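PDB 2QIK: putative gamma-glutamylcyclotransferase YkqA from Bacillus subtilis, which probably acts as a gamma-glutamylcyclotransferase, cyclising the gamma-glutamyl part of its substrate to 5-oxoproline, although its true substrate is not established. Local coordinates for residues Asn139-Phe142 against Gln143-Gly146; Ala145-Asp148 against His149-Gln152; Ser196-Ser199 against Tyr200-Arg204; Tyr247-Glu250 against Ile251-Ala255. All blocks are in the same frame, centred on the assembly; numbering follows the deposited sequence.

Interaction 1: residues Asn139-Phe142 against Gln143-Gly146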
ATOM      1  N   ASN A 139     -10.831 -14.139  12.363  1.00 13.30           N
ATOM      2  CA  ASN A 139     -10.077 -14.160  13.606  1.00 13.18           C
ATOM      3  C   ASN A 139      -9.423 -15.476  14.003  1.00 14.25           C
ATOM      4  O   ASN A 139      -8.734 -15.488  15.001  1.00 13.95           O
ATOM      5  CB  ASN A 139     -10.825 -13.526  14.763  1.00 15.33           C
ATOM      6  CG  ASN A 139     -11.938 -14.375  15.238  1.00 18.74           C
ATOM      7  OD1 ASN A 139     -12.425 -14.149  16.359  1.00 28.18           O
ATOM      8  ND2 ASN A 139     -12.362 -15.349  14.460  1.00 18.51           N
ATOM      9  N   ALA A 140      -9.637 -16.564  13.270  1.00 15.09           N
ATOM     10  CA  ALA A 140      -9.143 -17.845  13.781  1.00 15.36           C
ATOM     11  C   ALA A 140      -7.620 -17.887  13.861  1.00 15.66           C
ATOM     12  O   ALA A 140      -7.085 -18.342  14.850  1.00 17.23           O
ATOM     13  CB  ALA A 140      -9.625 -18.977  12.927  1.00 17.59           C
ATOM     14  N   ARG A 141      -6.902 -17.394  12.863  1.00 13.50           N
ATOM     15  CA  ARG A 141      -5.427 -17.390  12.878  1.00 13.95           C
ATOM     16  C   ARG A 141      -4.957 -16.438  13.989  1.00 11.92           C
ATOM     17  O   ARG A 141      -4.020 -16.774  14.680  1.00 13.84           O
ATOM     18  CB  ARG A 141      -4.753 -17.079  11.545  1.00 13.94           C
ATOM     19  CG  ARG A 141      -4.908 -18.201  10.543  1.00 18.11           C
ATOM     20  CD  ARG A 141      -4.158 -17.869   9.255  1.00 18.53           C
ATOM     21  NE  ARG A 141      -2.724 -17.754   9.557  1.00 20.68           N
ATOM     22  CZ  ARG A 141      -1.796 -17.331   8.708  1.00 16.99           C
ATOM     23  NH1 ARG A 141      -2.207 -16.969   7.550  1.00 16.94           N
ATOM     24  NH2 ARG A 141      -0.501 -17.221   9.108  1.00 19.12           N
ATOM     25  N   PHE A 142      -5.600 -15.290  14.169  1.00 11.66           N
ATOM     26  CA  PHE A 142      -5.244 -14.431  15.296  1.00 10.53           C
ATOM     27  C   PHE A 142      -5.324 -15.202  16.595  1.00 12.70           C
ATOM     28  O   PHE A 142      -4.468 -15.108  17.480  1.00 12.18           O
ATOM     29  CB  PHE A 142      -6.130 -13.204  15.405  1.00 10.11           C
ATOM     30  CG  PHE A 142      -6.116 -12.243  14.224  1.00  9.54           C
ATOM     31  CD1 PHE A 142      -7.303 -11.591  13.887  1.00 10.00           C
ATOM     32  CD2 PHE A 142      -4.971 -11.917  13.525  1.00  9.85           C
ATOM     33  CE1 PHE A 142      -7.332 -10.654  12.864  1.00 10.33           C
ATOM     34  CE2 PHE A 142      -5.017 -10.950  12.483  1.00  9.49           C
ATOM     35  CZ  PHE A 142      -6.223 -10.367  12.142  1.00  9.94           C
ATOM     36  N   GLN A 143      -6.434 -15.892  16.779  1.00 14.00           N
ATOM     37  CA  GLN A 143      -6.655 -16.632  18.041  1.00 14.51           C
ATOM     38  C   GLN A 143      -5.568 -17.681  18.226  1.00 15.42           C
ATOM     39  O   GLN A 143      -5.052 -17.857  19.326  1.00 17.75           O
ATOM     40  CB  GLN A 143      -8.014 -17.298  18.042  1.00 14.96           C
ATOM     41  CG  GLN A 143      -9.150 -16.324  18.157  1.00 16.94           C
ATOM     42  CD  GLN A 143     -10.502 -16.961  18.040  1.00 19.14           C
ATOM     43  OE1 GLN A 143     -11.462 -16.525  18.709  1.00 23.58           O
ATOM     44  NE2 GLN A 143     -10.585 -18.037  17.275  1.00 19.05           N
ATOM     45  N   LYS A 144      -5.220 -18.438  17.186  1.00 15.10           N
ATOM     46  CA  LYS A 144      -4.150 -19.461  17.270  1.00 17.96           C
ATOM     47  C   LYS A 144      -2.791 -18.896  17.638  1.00 18.28           C
ATOM     48  O   LYS A 144      -2.011 -19.547  18.311  1.00 20.17           O
ATOM     49  CB  LYS A 144      -4.020 -20.261  16.003  1.00 19.32           C
ATOM     50  CG  LYS A 144      -5.175 -21.134  15.717  1.00 23.33           C
ATOM     51  CD  LYS A 144      -4.945 -21.930  14.464  1.00 26.61           C
ATOM     52  CE  LYS A 144      -6.130 -21.823  13.555  1.00 33.35           C
ATOM     53  NZ  LYS A 144      -5.849 -21.348  12.171  1.00 34.87           N
ATOM     54  N   ALA A 145      -2.512 -17.669  17.184  1.00 15.35           N
ATOM     55  CA  ALA A 145      -1.265 -17.010  17.446  1.00 15.24           C
ATOM     56  C   ALA A 145      -1.294 -16.266  18.791  1.00 15.10           C
ATOM     57  O   ALA A 145      -0.284 -15.715  19.179  1.00 17.01           O
ATOM     58  CB  ALA A 145      -0.976 -16.049  16.330  1.00 14.65           C
ATOM     59  N   GLY A 146      -2.449 -16.212  19.482  1.00 13.10           N
ATOM     60  CA  GLY A 146      -2.531 -15.500  20.739  1.00 13.81           C
ATOM     61  C   GLY A 146      -2.549 -14.007  20.633  1.00 12.78           C
ATOM     62  O   GLY A 146      -2.231 -13.310  21.585  1.00 14.83           O
TER
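Q143 reaches back over N139 and A140 in the first turn of the short helix 140-145, which ends in a Schellman motif at G146. Q143 CB rests 3.5 Å from A140 O. The next carbon, Q143 CG, comes to 3.3 Å from N139 O, the carbonyl that also receives Q143 N in a nearly straight bond (N-H...O 161°). Beyond CG the chain runs out extended, because chi2 is close to 180°. Q143 CD then approaches N139 OD1, and at the tip the two branches part. Q143 OE1 stops 3.5 Å from N139 OD1, a pair of acceptors in van der Waals rather than hydrogen-bonded contact, while Q143 NE2 lies 3.8 Å from A140 CA. The two amides are turned 32° from each other. A chi1 of 73°, with CG between the backbone N and the carbonyl carbon, brings the N139 amide beside that of Q143.

One residue on, K144 N bonds to A140 O, and the lysine chain, bent at chi3 and chi4, curls back until NZ meets R141 CG. F142 is buried: its ring stacks with F151 and touches Y200 and R204 of helix 198-204. On another flank R141 packs on E250 of helix 245-258.

At the C-terminal end A145 N is held by R141 O, with F142 O as a weak second acceptor. G146, with its positive phi, turns the chain out of the helix, and G146 N bonds to Q143 O at 3.1 Å.

Interaction 2: residues Ala145-Asp148 against His149-Gln152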
ATOM      1  N   ALA A 145      -2.512 -17.669  17.184  1.00 15.35           N
ATOM      2  CA  ALA A 145      -1.265 -17.010  17.446  1.00 15.24           C
ATOM      3  C   ALA A 145      -1.294 -16.266  18.791  1.00 15.10           C
ATOM      4  O   ALA A 145      -0.284 -15.715  19.179  1.00 17.01           O
ATOM      5  CB  ALA A 145      -0.976 -16.049  16.330  1.00 14.65           C
ATOM      6  N   GLY A 146      -2.449 -16.212  19.482  1.00 13.10           N
ATOM      7  CA  GLY A 146      -2.531 -15.500  20.739  1.00 13.81           C
ATOM      8  C   GLY A 146      -2.549 -14.007  20.633  1.00 12.78           C
ATOM      9  O   GLY A 146      -2.231 -13.310  21.585  1.00 14.83           O
ATOM     10  N   VAL A 147      -2.916 -13.483  19.463  1.00 11.44           N
ATOM     11  CA  VAL A 147      -2.979 -12.060  19.229  1.00 11.38           C
ATOM     12  C   VAL A 147      -4.351 -11.464  19.015  1.00 10.90           C
ATOM     13  O   VAL A 147      -4.499 -10.286  18.668  1.00 10.78           O
ATOM     14  CB  VAL A 147      -2.023 -11.640  18.067  1.00 11.90           C
ATOM     15  CG1 VAL A 147      -0.604 -12.008  18.386  1.00 13.26           C
ATOM     16  CG2 VAL A 147      -2.469 -12.175  16.735  1.00 10.41           C
ATOM     17  N   ASP A 148      -5.392 -12.278  19.117  1.00 11.16           N
ATOM     18  CA  ASP A 148      -6.745 -11.765  18.844  1.00 10.89           C
ATOM     19  C   ASP A 148      -7.143 -10.629  19.736  1.00 10.01           C
ATOM     20  O   ASP A 148      -7.930  -9.790  19.322  1.00 11.92           O
ATOM     21  CB  ASP A 148      -7.852 -12.842  18.839  1.00 12.85           C
ATOM     22  CG  ASP A 148      -9.083 -12.372  18.135  1.00 13.51           C
ATOM     23  OD1 ASP A 148      -8.981 -11.851  17.004  1.00 14.96           O
ATOM     24  OD2 ASP A 148     -10.197 -12.517  18.648  1.00 19.75           O
ATOM     25  N   HIS A 149      -6.595 -10.575  20.941  1.00 11.62           N
ATOM     26  CA  HIS A 149      -6.828  -9.460  21.822  1.00 11.14           C
ATOM     27  C   HIS A 149      -6.502  -8.098  21.213  1.00  9.91           C
ATOM     28  O   HIS A 149      -7.057  -7.084  21.649  1.00 12.09           O
ATOM     29  CB  HIS A 149      -6.067  -9.665  23.139  1.00 11.59           C
ATOM     30  CG  HIS A 149      -4.576  -9.701  23.043  1.00 10.79           C
ATOM     31  ND1 HIS A 149      -3.808  -8.566  23.151  1.00 13.94           N
ATOM     32  CD2 HIS A 149      -3.727 -10.713  22.742  1.00 12.59           C
ATOM     33  CE1 HIS A 149      -2.540  -8.899  23.014  1.00 13.97           C
ATOM     34  NE2 HIS A 149      -2.455 -10.184  22.749  1.00 13.27           N
ATOM     35  N   TYR A 150      -5.627  -8.071  20.199  1.00  9.95           N
ATOM     36  CA  TYR A 150      -5.282  -6.826  19.493  1.00  9.05           C
ATOM     37  C   TYR A 150      -6.295  -6.435  18.415  1.00  9.04           C
ATOM     38  O   TYR A 150      -6.273  -5.330  17.952  1.00 10.19           O
ATOM     39  CB  TYR A 150      -3.944  -6.938  18.850  1.00  9.28           C
ATOM     40  CG  TYR A 150      -2.748  -6.952  19.758  1.00  9.03           C
ATOM     41  CD1 TYR A 150      -2.606  -6.024  20.798  1.00  9.75           C
ATOM     42  CD2 TYR A 150      -1.708  -7.825  19.577  1.00  9.61           C
ATOM     43  CE1 TYR A 150      -1.444  -5.960  21.566  1.00 10.17           C
ATOM     44  CE2 TYR A 150      -0.595  -7.795  20.344  1.00  9.68           C
ATOM     45  CZ  TYR A 150      -0.450  -6.821  21.340  1.00 10.28           C
ATOM     46  OH  TYR A 150       0.681  -6.675  22.118  1.00 11.34           O
ATOM     47  N   PHE A 151      -7.155  -7.395  18.003  1.00  9.79           N
ATOM     48  CA  PHE A 151      -7.986  -7.300  16.812  1.00  9.80           C
ATOM     49  C   PHE A 151      -9.459  -7.299  17.268  1.00  9.95           C
ATOM     50  O   PHE A 151     -10.366  -7.651  16.508  1.00 11.89           O
ATOM     51  CB  PHE A 151      -7.659  -8.343  15.785  1.00  9.94           C
ATOM     52  CG  PHE A 151      -6.289  -8.192  15.239  1.00  8.85           C
ATOM     53  CD1 PHE A 151      -6.010  -7.331  14.206  1.00  8.67           C
ATOM     54  CD2 PHE A 151      -5.237  -8.904  15.791  1.00  9.09           C
ATOM     55  CE1 PHE A 151      -4.764  -7.160  13.751  1.00  8.98           C
ATOM     56  CE2 PHE A 151      -3.953  -8.748  15.337  1.00  9.95           C
ATOM     57  CZ  PHE A 151      -3.698  -7.875  14.315  1.00  9.29           C
ATOM     58  N   GLN A 152      -9.713  -6.786  18.478  1.00 10.58           N
ATOM     59  CA  GLN A 152     -11.076  -6.717  19.064  1.00 11.55           C
ATOM     60  C   GLN A 152     -11.613  -5.286  19.166  1.00 12.48           C
ATOM     61  O   GLN A 152     -12.600  -4.999  19.864  1.00 14.28           O
ATOM     62  CB  GLN A 152     -11.068  -7.474  20.400  1.00 13.53           C
ATOM     63  CG  GLN A 152     -10.956  -8.997  20.243  1.00 14.77           C
ATOM     64  CD  GLN A 152     -10.607  -9.775  21.527  1.00 17.44           C
ATOM     65  OE1 GLN A 152     -10.368 -10.996  21.470  1.00 25.13           O
ATOM     66  NE2 GLN A 152     -10.513  -9.079  22.620  1.00 20.04           N
TER
HETATM   67  O   HOH W   1       0.129 -11.050  22.092  1.00 15.88           O
HETATM   68  O   HOH W   2     -10.847 -10.296  15.798  1.00 14.89           O
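The H149 imidazole is edge-on to G146 O, with H149 CD2 3.2 Å from that oxygen, where the chain leaves the Schellman motif and enters a short 3-10 turn. Water 1 also lies in the ring plane, bonded to H149 NE2 and weakly to G146 O. V147 O lies over one face, displaced toward the rim. The ring owes this place to a chi1 of 64°, which sets CG between the backbone N and carbonyl carbon and folds the imidazole back over the turn. H149 CE1 in turn sits over the centre of one face of the Y150 ring, 3.3 Å above its plane. The F151 ring takes V147 O at its edge, with F151 CD2 3.3 Å away.

Two i to i+3 bonds define the turn. Y150 N donates to V147 O and F151 N to D148 O, both from above the carbonyl plane, the first 47° out of it. V147 packs on both rings: its CB touches Y150 CD2, and V147 CG2 lies 4.0 Å from F151 CE2, the V147 and F151 side chains pointing the same way. F151 is buried, edge-to-face with Y191, while Y150 OH is hydrogen-bonded to S196 OG.

A second water bridges D148 and F151: water 2 donates to F151 O at 2.8 Å and to D148 OD1 at 2.7 Å.

Interaction 3: residues Ser196-Ser199 against Tyr200-Arg204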
ATOM      1  N   SER A 196       2.287  -2.454  19.105  1.00  7.38           N
ATOM      2  CA  SER A 196       2.837  -3.687  19.503  1.00  7.22           C
ATOM      3  C   SER A 196       2.275  -4.883  18.736  1.00  7.41           C
ATOM      4  O   SER A 196       2.855  -5.978  18.819  1.00  8.38           O
ATOM      5  CB  SER A 196       2.656  -3.952  20.973  1.00  9.45           C
ATOM      6  OG  SER A 196       1.288  -4.042  21.289  1.00 10.22           O
ATOM      7  N   ALA A 197       1.185  -4.715  18.000  1.00  7.97           N
ATOM      8  CA  ALA A 197       0.635  -5.775  17.114  1.00  7.10           C
ATOM      9  C   ALA A 197       1.316  -5.806  15.776  1.00  6.58           C
ATOM     10  O   ALA A 197       1.070  -6.738  14.976  1.00  8.28           O
ATOM     11  CB  ALA A 197      -0.818  -5.533  16.938  1.00  8.10           C
ATOM     12  N   LEU A 198       2.147  -4.830  15.425  1.00  7.05           N
ATOM     13  CA  LEU A 198       2.642  -4.751  14.066  1.00  7.57           C
ATOM     14  C   LEU A 198       3.594  -5.829  13.644  1.00  7.18           C
ATOM     15  O   LEU A 198       3.528  -6.308  12.478  1.00  7.02           O
ATOM     16  CB  LEU A 198       3.340  -3.376  13.865  1.00  9.36           C
ATOM     17  CG  LEU A 198       3.614  -2.968  12.458  1.00 12.84           C
ATOM     18  CD1 LEU A 198       2.324  -3.018  11.530  1.00 17.51           C
ATOM     19  CD2 LEU A 198       4.208  -1.591  12.494  1.00 16.59           C
ATOM     20  N   SER A 199       4.526  -6.224  14.503  1.00  7.17           N
ATOM     21  CA  SER A 199       5.485  -7.208  14.043  1.00  7.48           C
ATOM     22  C   SER A 199       4.832  -8.569  13.751  1.00  7.09           C
ATOM     23  O   SER A 199       5.267  -9.269  12.825  1.00  8.09           O
ATOM     24  CB  SER A 199       6.710  -7.328  14.959  1.00  8.20           C
ATOM     25  OG  SER A 199       6.378  -7.826  16.231  1.00  9.36           O
ATOM     26  N   TYR A 200       3.745  -8.902  14.455  1.00  7.62           N
ATOM     27  CA  TYR A 200       2.960 -10.103  14.130  1.00  7.23           C
ATOM     28  C   TYR A 200       2.502  -9.983  12.670  1.00  7.19           C
ATOM     29  O   TYR A 200       2.590 -10.939  11.892  1.00  7.91           O
ATOM     30  CB  TYR A 200       1.746 -10.200  15.070  1.00  8.01           C
ATOM     31  CG  TYR A 200       0.708 -11.166  14.537  1.00  8.28           C
ATOM     32  CD1 TYR A 200       0.899 -12.516  14.650  1.00  8.25           C
ATOM     33  CD2 TYR A 200      -0.372 -10.725  13.846  1.00  8.24           C
ATOM     34  CE1 TYR A 200       0.044 -13.405  14.081  1.00  8.72           C
ATOM     35  CE2 TYR A 200      -1.254 -11.578  13.301  1.00  9.08           C
ATOM     36  CZ  TYR A 200      -1.062 -12.942  13.404  1.00  8.51           C
ATOM     37  OH  TYR A 200      -1.990 -13.818  12.838  1.00 10.99           O
ATOM     38  N   LEU A 201       1.965  -8.823  12.288  1.00  6.87           N
ATOM     39  CA  LEU A 201       1.486  -8.655  10.912  1.00  5.67           C
ATOM     40  C   LEU A 201       2.618  -8.744   9.909  1.00  5.89           C
ATOM     41  O   LEU A 201       2.463  -9.331   8.837  1.00  6.72           O
ATOM     42  CB  LEU A 201       0.698  -7.407  10.756  1.00  7.02           C
ATOM     43  CG  LEU A 201      -0.632  -7.327  11.511  1.00  6.84           C
ATOM     44  CD1 LEU A 201      -1.228  -5.945  11.447  1.00  8.24           C
ATOM     45  CD2 LEU A 201      -1.604  -8.333  10.930  1.00  8.10           C
ATOM     46  N   TYR A 202       3.768  -8.136  10.221  1.00  6.07           N
ATOM     47  CA  TYR A 202       4.906  -8.210   9.327  1.00  6.70           C
ATOM     48  C   TYR A 202       5.333  -9.635   9.071  1.00  7.73           C
ATOM     49  O   TYR A 202       5.704 -10.021   7.955  1.00  8.20           O
ATOM     50  CB  TYR A 202       6.090  -7.396   9.810  1.00  6.62           C
ATOM     51  CG  TYR A 202       6.125  -5.948   9.439  1.00  6.52           C
ATOM     52  CD1 TYR A 202       5.022  -5.138   9.513  1.00  7.91           C
ATOM     53  CD2 TYR A 202       7.318  -5.364   8.984  1.00  7.95           C
ATOM     54  CE1 TYR A 202       5.097  -3.800   9.142  1.00  8.83           C
ATOM     55  CE2 TYR A 202       7.390  -4.028   8.652  1.00  8.59           C
ATOM     56  CZ  TYR A 202       6.288  -3.246   8.703  1.00  7.18           C
ATOM     57  OH  TYR A 202       6.292  -1.912   8.377  1.00  9.04           O
ATOM     58  N   LYS A 203       5.266 -10.478  10.102  1.00  7.54           N
ATOM     59  CA  LYS A 203       5.601 -11.908   9.927  1.00  8.09           C
ATOM     60  C   LYS A 203       4.542 -12.614   9.141  1.00  8.52           C
ATOM     61  O   LYS A 203       4.842 -13.381   8.205  1.00  8.69           O
ATOM     62  CB  LYS A 203       5.842 -12.522  11.325  1.00  9.82           C
ATOM     63  CG  LYS A 203       6.138 -14.026  11.246  1.00 14.95           C
ATOM     64  CD  LYS A 203       6.244 -14.726  12.600  1.00 20.23           C
ATOM     65  CE  LYS A 203       6.273 -16.275  12.509  1.00 27.03           C
ATOM     66  NZ  LYS A 203       5.835 -16.888  13.791  1.00 31.53           N
ATOM     67  N   ARG A 204       3.281 -12.427   9.507  1.00  7.68           N
ATOM     68  CA  ARG A 204       2.190 -13.095   8.779  1.00  8.50           C
ATOM     69  C   ARG A 204       2.201 -12.781   7.295  1.00  7.36           C
ATOM     70  O   ARG A 204       1.900 -13.601   6.467  1.00  9.40           O
ATOM     71  CB  ARG A 204       0.857 -12.675   9.413  1.00  8.28           C
ATOM     72  CG  ARG A 204      -0.319 -13.331   8.796  1.00  8.47           C
ATOM     73  CD  ARG A 204      -1.588 -13.110   9.570  1.00 10.40           C
ATOM     74  NE  ARG A 204      -2.774 -13.590   8.863  1.00  9.49           N
ATOM     75  CZ  ARG A 204      -3.947 -13.788   9.420  1.00  9.63           C
ATOM     76  NH1 ARG A 204      -4.095 -13.698  10.730  1.00  9.66           N
ATOM     77  NH2 ARG A 204      -4.962 -14.115   8.678  1.00 11.11           N
TER
HETATM   78  O   HOH W   3       3.353  -8.282  17.260  1.00 10.80           O
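Y202 N donates to L198 O at 2.9 Å, nearly along the C=O axis and almost straight at the hydrogen (161°). One residue on, K203 N repeats the i to i+4 bond to S199 O. The preceding turn is not closed so directly, since water 3 stands between S196 O and Y200 N. It donates to S196 O and accepts from Y200 N at 2.9 Å, joining two backbone atoms that would otherwise be too far apart to bond. Further along, R204 N returns to Y200 O. A side-chain bond runs beside it: R204 NH1 donates to Y200 OH at 3.0 Å, with the hydroxyl 16° out of the guanidinium plane. The guanidinium has a second partner, S135 OG, bonded to R204 NH2, which helps to fix the group.

Around this backbone, L198 and Y202 carry the packing. L198 CG and CD1 both lie 3.7 Å from Y202 CE1, so the leucine branch bears on one corner of the phenol ring. With chi1 at -165°, L198 swings CG opposite its own backbone N, and the end of the side chain comes toward the tyrosine one turn later. Y202 OH ends on E117 OE1, and both side chains touch M120 of helix 115-122. Y200 CB lies 3.5 Å from A197 O, an oxygen found near the plane of the Y200 ring, at its edge.

The arrangement is that of a 3-10 turn running into an alpha-helix, with a water bridging S196 and Y200 where the one passes into the other, within the AIG2-like part of the chain.

Interaction 4: residues Tyr247-Glu250 against Ile251-Ala255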
ATOM      1  N   TYR A 247      -8.362 -21.262   3.110  1.00 15.91           N
ATOM      2  CA  TYR A 247      -8.132 -19.788   3.025  1.00 15.59           C
ATOM      3  C   TYR A 247      -9.382 -19.055   2.528  1.00 13.11           C
ATOM      4  O   TYR A 247      -9.760 -18.075   3.098  1.00 13.04           O
ATOM      5  CB  TYR A 247      -6.953 -19.535   2.124  1.00 14.03           C
ATOM      6  CG  TYR A 247      -6.602 -18.085   1.881  1.00 12.73           C
ATOM      7  CD1 TYR A 247      -5.996 -17.304   2.856  1.00 13.19           C
ATOM      8  CD2 TYR A 247      -6.886 -17.512   0.668  1.00 14.02           C
ATOM      9  CE1 TYR A 247      -5.694 -15.960   2.590  1.00 12.79           C
ATOM     10  CE2 TYR A 247      -6.606 -16.224   0.392  1.00 12.92           C
ATOM     11  CZ  TYR A 247      -6.021 -15.438   1.359  1.00 11.88           C
ATOM     12  OH  TYR A 247      -5.753 -14.154   1.033  1.00 13.33           O
ATOM     13  N   GLN A 248     -10.039 -19.576   1.475  1.00 13.58           N
ATOM     14  CA  GLN A 248     -11.241 -18.947   1.006  1.00 12.09           C
ATOM     15  C   GLN A 248     -12.316 -18.908   2.074  1.00 14.01           C
ATOM     16  O   GLN A 248     -13.040 -17.912   2.250  1.00 13.14           O
ATOM     17  CB  GLN A 248     -11.788 -19.661  -0.219  1.00 13.00           C
ATOM     18  CG  GLN A 248     -13.113 -19.110  -0.665  1.00 13.95           C
ATOM     19  CD  GLN A 248     -13.617 -19.536  -2.059  1.00 14.04           C
ATOM     20  OE1 GLN A 248     -14.846 -19.346  -2.397  1.00 17.54           O
ATOM     21  NE2 GLN A 248     -12.730 -20.029  -2.847  1.00 13.59           N
ATOM     22  N   ILE A 249     -12.397 -19.986   2.857  1.00 15.43           N
ATOM     23  CA  ILE A 249     -13.391 -19.956   3.924  1.00 16.94           C
ATOM     24  C   ILE A 249     -13.126 -18.867   4.947  1.00 16.07           C
ATOM     25  O   ILE A 249     -14.050 -18.270   5.470  1.00 14.68           O
ATOM     26  CB  ILE A 249     -13.510 -21.356   4.562  1.00 17.92           C
ATOM     27  CG1 ILE A 249     -14.070 -22.401   3.578  1.00 21.29           C
ATOM     28  CG2 ILE A 249     -14.429 -21.316   5.807  1.00 20.49           C
ATOM     29  CD1 ILE A 249     -13.841 -23.872   4.022  1.00 23.30           C
ATOM     30  N   GLU A 250     -11.860 -18.603   5.275  1.00 15.23           N
ATOM     31  CA  GLU A 250     -11.522 -17.495   6.206  1.00 14.87           C
ATOM     32  C   GLU A 250     -12.027 -16.177   5.667  1.00 12.30           C
ATOM     33  O   GLU A 250     -12.660 -15.402   6.378  1.00 13.67           O
ATOM     34  CB  GLU A 250     -10.030 -17.448   6.433  1.00 15.13           C
ATOM     35  CG  GLU A 250      -9.500 -18.637   7.178  1.00 17.39           C
ATOM     36  CD  GLU A 250      -7.991 -18.694   7.200  1.00 19.65           C
ATOM     37  OE1 GLU A 250      -7.476 -19.694   6.654  1.00 29.43           O
ATOM     38  OE2 GLU A 250      -7.291 -17.878   7.819  1.00 21.88           O
ATOM     39  N   ILE A 251     -11.786 -15.934   4.368  1.00 12.00           N
ATOM     40  CA  ILE A 251     -12.245 -14.695   3.743  1.00 12.07           C
ATOM     41  C   ILE A 251     -13.741 -14.567   3.807  1.00 12.07           C
ATOM     42  O   ILE A 251     -14.322 -13.539   4.137  1.00 13.15           O
ATOM     43  CB  ILE A 251     -11.754 -14.574   2.297  1.00 11.85           C
ATOM     44  CG1 ILE A 251     -10.266 -14.464   2.308  1.00 12.05           C
ATOM     45  CG2 ILE A 251     -12.391 -13.404   1.581  1.00 13.32           C
ATOM     46  CD1 ILE A 251      -9.628 -14.382   0.947  1.00 13.73           C
ATOM     47  N   GLU A 252     -14.401 -15.673   3.515  1.00 12.22           N
ATOM     48  CA  GLU A 252     -15.846 -15.654   3.509  1.00 13.19           C
ATOM     49  C   GLU A 252     -16.402 -15.362   4.871  1.00 13.50           C
ATOM     50  O   GLU A 252     -17.350 -14.585   4.990  1.00 14.08           O
ATOM     51  CB  GLU A 252     -16.414 -16.977   2.955  1.00 14.94           C
ATOM     52  CG  GLU A 252     -16.158 -17.183   1.482  1.00 15.51           C
ATOM     53  CD  GLU A 252     -16.839 -18.375   0.917  1.00 18.27           C
ATOM     54  OE1 GLU A 252     -16.731 -18.557  -0.286  1.00 20.65           O
ATOM     55  OE2 GLU A 252     -17.516 -19.091   1.659  1.00 24.97           O
ATOM     56  N   ARG A 253     -15.856 -15.944   5.923  1.00 13.13           N
ATOM     57  CA  ARG A 253     -16.373 -15.710   7.280  1.00 14.74           C
ATOM     58  C   ARG A 253     -16.178 -14.245   7.656  1.00 15.08           C
ATOM     59  O   ARG A 253     -17.071 -13.616   8.223  1.00 16.10           O
ATOM     60  CB  ARG A 253     -15.634 -16.611   8.269  1.00 16.62           C
ATOM     61  CG  ARG A 253     -16.026 -18.045   8.404  1.00 19.86           C
ATOM     62  CD  ARG A 253     -15.556 -18.623   9.777  1.00 21.78           C
ATOM     63  NE  ARG A 253     -14.094 -18.568   9.916  1.00 22.42           N
ATOM     64  CZ  ARG A 253     -13.308 -19.624   9.842  1.00 23.40           C
ATOM     65  NH1 ARG A 253     -13.833 -20.867   9.663  1.00 26.33           N
ATOM     66  NH2 ARG A 253     -11.990 -19.508   9.963  1.00 25.24           N
ATOM     67  N   GLY A 254     -14.981 -13.698   7.332  1.00 13.39           N
ATOM     68  CA  GLY A 254     -14.722 -12.296   7.692  1.00 13.68           C
ATOM     69  C   GLY A 254     -15.598 -11.368   6.888  1.00 12.86           C
ATOM     70  O   GLY A 254     -16.136 -10.390   7.423  1.00 13.61           O
ATOM     71  N   ALA A 255     -15.820 -11.658   5.612  1.00 12.71           N
ATOM     72  CA  ALA A 255     -16.673 -10.781   4.789  1.00 12.90           C
ATOM     73  C   ALA A 255     -18.119 -10.826   5.260  1.00 13.73           C
ATOM     74  O   ALA A 255     -18.769  -9.808   5.353  1.00 14.98           O
ATOM     75  CB  ALA A 255     -16.602 -11.193   3.350  1.00 13.67           C
TER
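I251 lies over one face of the Y247 ring: I251 CD1 is 3.6 Å from Y247 CE2, and I251 CG1 is above the same plane. Y247 holds its ring under the isoleucine by placing CG opposite the backbone N (chi1 178°). One residue along, E252 CG passes 3.3 Å from Q248 O, so the glutamate starts out against the backbone of the preceding turn. R253 folds back likewise, with a bend at chi3 that lays one face of its guanidinium over I249 O and E250 CA. Its two terminal nitrogens separate here: R253 NH1 faces I249 CG2 at 3.9 Å, and R253 NH2 faces E250 CG at 3.8 Å. The E250 carboxylate does not pair with this arginine, for E250 OE2 remains 5.4 Å from R253 NH2.

All of these are i to i+4 or i to i+3 neighbours on a regular alpha-helix, 245-258. Four consecutive backbone bonds carry it through: I251 N to Y247 O, E252 N to Q248 O, R253 N to I249 O and G254 N to E250 O, the last at 3.0 Å with an N-H...O angle of 165°.

Further partners lie beyond this shell. Y247 OH is bonded to A177 N and to a citrate, probably from the crystallisation liquor, and R176 makes a cation-pi contact with its ring. On the side of helix 261-273, I251 packs against L267, while E252 touches K268 and M271. R253 NH2 makes a salt bridge to D138 OD1, just ahead of helix 140-145.

From the N terminus, interactions 1 and 2 come first and share A145 and G146: helix 140-145 runs into the turn that leads to strand 154-161. F142 O meets V147 N across their junction, and the F142 and F151 rings join the two. Interactions 3 and 4 follow in series, without nesting or crossing. Each is local and closes only a helical or 3-10 turn. Residues 196-204 lie against both earlier contacts, through Y200 and R204 on interaction 1 and through A197 and Y200 on interaction 2. Helix 245-258 reaches interaction 1 through E250 on R141 and R253 on A140, but interaction 4 stays about 11 Å from interaction 2 at nearest atoms. Helix 140-145 thus lies between the two later helices.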